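Local structure of breast cancer anti-estrogen resistance protein 1 (5W93) at residues Ala31-Val36 with Asp115-Leu120. The protein acts as a docking protein that coordinates tyrosine kinase-based signaling in cell adhesion and is implicated in cell migration, its C-terminal domain binding paxillin. The protein carries 2 engineered substitutions. Numbering follows the deposited sequence.
Sequences AFFTAV and DRVKEL
Val-117 sits between two successive phenylalanines. Its CG2 lies over a face of the Phe-32 ring, 4.0 Å from the centroid and 27° off the ring normal, a CH-pi contact whose closest approach is 3.6 Å to CE2 of Phe-32. The other methyl, CG1, falls between the rings, 3.8 Å from both CD2 of Phe-32 and CE1 of Phe-33, the latter ring met obliquely. Farther along that rim, CZ of Phe-33 touches the aliphatic stem of Lys-118, at 3.5 Å from CG. Beyond CG the lysine chain runs extended and Lys-118 NZ makes a long salt bridge, 3.9 Å, to Asp-115 OD1, which also accepts a hydrogen bond from Gln-111.

The two rings reach Val-117 by different routes: CG of Phe-32 is anti to the backbone N (chi1 171°), which puts its ring against Val-117, whereas CG of Phe-33 is anti to the carbonyl carbon and the end of its ring swings toward Val-117 and Lys-118. Within its own helix, Val-36 CG2 sits over a face of Phe-32, offset toward the rim; Met-113 and Ser-49 also touch this phenylalanine. The contact thus joins helices 5-37 and 107-135, locally antiparallel, in the FAT-like four-helix bundle of the Cas-family C-terminal domain.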
ATOM      1  N   ALA A  31       1.283  10.780  -8.345  1.00 25.42           N
ATOM      2  CA  ALA A  31       1.527  10.628  -9.770  1.00 29.60           C
ATOM      3  C   ALA A  31       0.381   9.843 -10.402  1.00 28.51           C
ATOM      4  O   ALA A  31      -0.059  10.160 -11.509  1.00 26.09           O
ATOM      5  CB  ALA A  31       2.858   9.940 -10.021  1.00 30.60           C
ATOM      6  N   PHE A  32      -0.101   8.824  -9.690  1.00 26.77           N
ATOM      7  CA  PHE A  32      -1.228   8.034 -10.166  1.00 23.55           C
ATOM      8  C   PHE A  32      -2.483   8.908 -10.311  1.00 30.06           C
ATOM      9  O   PHE A  32      -3.144   8.870 -11.346  1.00 29.07           O
ATOM     10  CB  PHE A  32      -1.514   6.846  -9.234  1.00 21.17           C
ATOM     11  CG  PHE A  32      -2.798   6.120  -9.564  1.00 23.65           C
ATOM     12  CD1 PHE A  32      -2.816   5.106 -10.515  1.00 27.47           C
ATOM     13  CD2 PHE A  32      -3.980   6.460  -8.931  1.00 25.80           C
ATOM     14  CE1 PHE A  32      -4.010   4.451 -10.826  1.00 31.29           C
ATOM     15  CE2 PHE A  32      -5.164   5.810  -9.243  1.00 30.22           C
ATOM     16  CZ  PHE A  32      -5.174   4.811 -10.189  1.00 25.82           C
ATOM     17  N   PHE A  33      -2.805   9.698  -9.288  1.00 27.99           N
ATOM     18  CA  PHE A  33      -3.995  10.548  -9.343  1.00 29.30           C
ATOM     19  C   PHE A  33      -3.915  11.549 -10.483  1.00 29.55           C
ATOM     20  O   PHE A  33      -4.916  11.813 -11.144  1.00 29.57           O
ATOM     21  CB  PHE A  33      -4.214  11.296  -8.025  1.00 27.47           C
ATOM     22  CG  PHE A  33      -4.668  10.420  -6.891  1.00 33.00           C
ATOM     23  CD1 PHE A  33      -5.411   9.275  -7.129  1.00 27.07           C
ATOM     24  CD2 PHE A  33      -4.354  10.752  -5.578  1.00 34.52           C
ATOM     25  CE1 PHE A  33      -5.831   8.464  -6.080  1.00 26.38           C
ATOM     26  CE2 PHE A  33      -4.780   9.959  -4.528  1.00 35.96           C
ATOM     27  CZ  PHE A  33      -5.516   8.810  -4.777  1.00 36.75           C
ATOM     28  N   THR A  34      -2.716  12.087 -10.715  1.00 26.27           N
ATOM     29  CA  THR A  34      -2.490  13.059 -11.788  1.00 28.16           C
ATOM     30  C   THR A  34      -2.703  12.438 -13.171  1.00 27.20           C
ATOM     31  O   THR A  34      -3.292  13.065 -14.063  1.00 30.32           O
ATOM     32  CB  THR A  34      -1.071  13.657 -11.698  1.00 26.46           C
ATOM     33  OG1 THR A  34      -1.017  14.560 -10.584  1.00 29.61           O
ATOM     34  CG2 THR A  34      -0.691  14.408 -12.988  1.00 28.00           C
ATOM     35  N   ALA A  35      -2.227  11.209 -13.337  1.00 24.62           N
ATOM     36  CA  ALA A  35      -2.458  10.432 -14.552  1.00 30.60           C
ATOM     37  C   ALA A  35      -3.944  10.269 -14.831  1.00 30.01           C
ATOM     38  O   ALA A  35      -4.385  10.414 -15.970  1.00 29.49           O
ATOM     39  CB  ALA A  35      -1.796   9.069 -14.449  1.00 30.99           C
ATOM     40  N   VAL A  36      -4.721   9.973 -13.796  1.00 28.12           N
ATOM     41  CA  VAL A  36      -6.149   9.787 -13.992  1.00 23.60           C
ATOM     42  C   VAL A  36      -6.841  11.129 -14.245  1.00 28.61           C
ATOM     43  O   VAL A  36      -7.756  11.217 -15.070  1.00 35.44           O
ATOM     44  CB  VAL A  36      -6.805   9.053 -12.802  1.00 31.59           C
ATOM     45  CG1 VAL A  36      -8.320   9.008 -12.975  1.00 37.26           C
ATOM     46  CG2 VAL A  36      -6.258   7.618 -12.701  1.00 33.36           C
ATOM     47  N   ASP A 115     -10.686   4.984  -6.207  1.00 32.48           N
ATOM     48  CA  ASP A 115     -11.182   4.791  -4.845  1.00 30.91           C
ATOM     49  C   ASP A 115     -10.332   3.788  -4.062  1.00 26.84           C
ATOM     50  O   ASP A 115     -10.067   3.999  -2.878  1.00 28.47           O
ATOM     51  CB  ASP A 115     -12.642   4.311  -4.851  1.00 34.61           C
ATOM     52  CG  ASP A 115     -13.640   5.408  -5.245  1.00 40.65           C
ATOM     53  OD1 ASP A 115     -13.289   6.609  -5.209  1.00 41.78           O
ATOM     54  OD2 ASP A 115     -14.785   5.054  -5.593  1.00 45.35           O
ATOM     55  N   ARG A 116      -9.930   2.688  -4.702  1.00 25.80           N
ATOM     56  CA  ARG A 116      -9.085   1.705  -4.017  1.00 24.25           C
ATOM     57  C   ARG A 116      -7.749   2.323  -3.689  1.00 23.29           C
ATOM     58  O   ARG A 116      -7.206   2.073  -2.625  1.00 27.30           O
ATOM     59  CB  ARG A 116      -8.843   0.439  -4.843  1.00 23.36           C
ATOM     60  CG  ARG A 116     -10.090  -0.311  -5.238  1.00 35.90           C
ATOM     61  CD  ARG A 116     -10.876  -0.864  -4.047  1.00 35.57           C
ATOM     62  NE  ARG A 116     -12.174  -1.314  -4.546  1.00 53.07           N
ATOM     63  CZ  ARG A 116     -12.436  -2.546  -4.978  1.00 51.46           C
ATOM     64  NH1 ARG A 116     -11.510  -3.497  -4.929  1.00 49.39           N
ATOM     65  NH2 ARG A 116     -13.643  -2.832  -5.437  1.00 45.83           N
ATOM     66  N   VAL A 117      -7.206   3.113  -4.610  1.00 27.33           N
ATOM     67  CA  VAL A 117      -5.915   3.756  -4.358  1.00 24.96           C
ATOM     68  C   VAL A 117      -6.040   4.786  -3.240  1.00 23.43           C
ATOM     69  O   VAL A 117      -5.168   4.856  -2.372  1.00 29.01           O
ATOM     70  CB  VAL A 117      -5.345   4.399  -5.630  1.00 24.96           C
ATOM     71  CG1 VAL A 117      -4.095   5.222  -5.306  1.00 23.02           C
ATOM     72  CG2 VAL A 117      -5.030   3.299  -6.676  1.00 23.21           C
ATOM     73  N   LYS A 118      -7.131   5.559  -3.230  1.00 25.28           N
ATOM     74  CA  LYS A 118      -7.377   6.498  -2.115  1.00 26.32           C
ATOM     75  C   LYS A 118      -7.446   5.769  -0.770  1.00 26.58           C
ATOM     76  O   LYS A 118      -6.857   6.206   0.221  1.00 25.22           O
ATOM     77  CB  LYS A 118      -8.688   7.276  -2.303  1.00 35.32           C
ATOM     78  CG  LYS A 118      -8.679   8.411  -3.303  1.00 49.62           C
ATOM     79  CD  LYS A 118     -10.001   9.198  -3.187  1.00 58.94           C
ATOM     80  CE  LYS A 118     -10.292  10.044  -4.425  1.00 67.48           C
ATOM     81  NZ  LYS A 118     -11.770  10.194  -4.653  1.00 72.54           N
ATOM     82  N   GLU A 119      -8.181   4.665  -0.743  1.00 25.18           N
ATOM     83  CA  GLU A 119      -8.313   3.862   0.469  1.00 28.22           C
ATOM     84  C   GLU A 119      -6.965   3.317   0.925  1.00 25.18           C
ATOM     85  O   GLU A 119      -6.677   3.269   2.125  1.00 25.13           O
ATOM     86  CB  GLU A 119      -9.288   2.706   0.245  1.00 29.12           C
ATOM     87  CG  GLU A 119      -9.451   1.826   1.479  1.00 28.16           C
ATOM     88  CD  GLU A 119     -10.539   0.776   1.321  1.00 37.27           C
ATOM     89  OE1 GLU A 119     -11.041   0.595   0.182  1.00 36.70           O
ATOM     90  OE2 GLU A 119     -10.873   0.122   2.334  1.00 32.87           O
ATOM     91  N   LEU A 120      -6.137   2.918  -0.037  1.00 23.93           N
ATOM     92  CA  LEU A 120      -4.765   2.503   0.271  1.00 26.42           C
ATOM     93  C   LEU A 120      -3.962   3.630   0.904  1.00 24.33           C
ATOM     94  O   LEU A 120      -3.303   3.419   1.928  1.00 26.22           O
ATOM     95  CB  LEU A 120      -4.048   1.996  -0.985  1.00 24.57           C
ATOM     96  CG  LEU A 120      -2.588   1.573  -0.740  1.00 25.99           C
ATOM     97  CD1 LEU A 120      -2.505   0.266   0.039  1.00 22.54           C
ATOM     98  CD2 LEU A 120      -1.815   1.465  -2.054  1.00 26.90           C
TER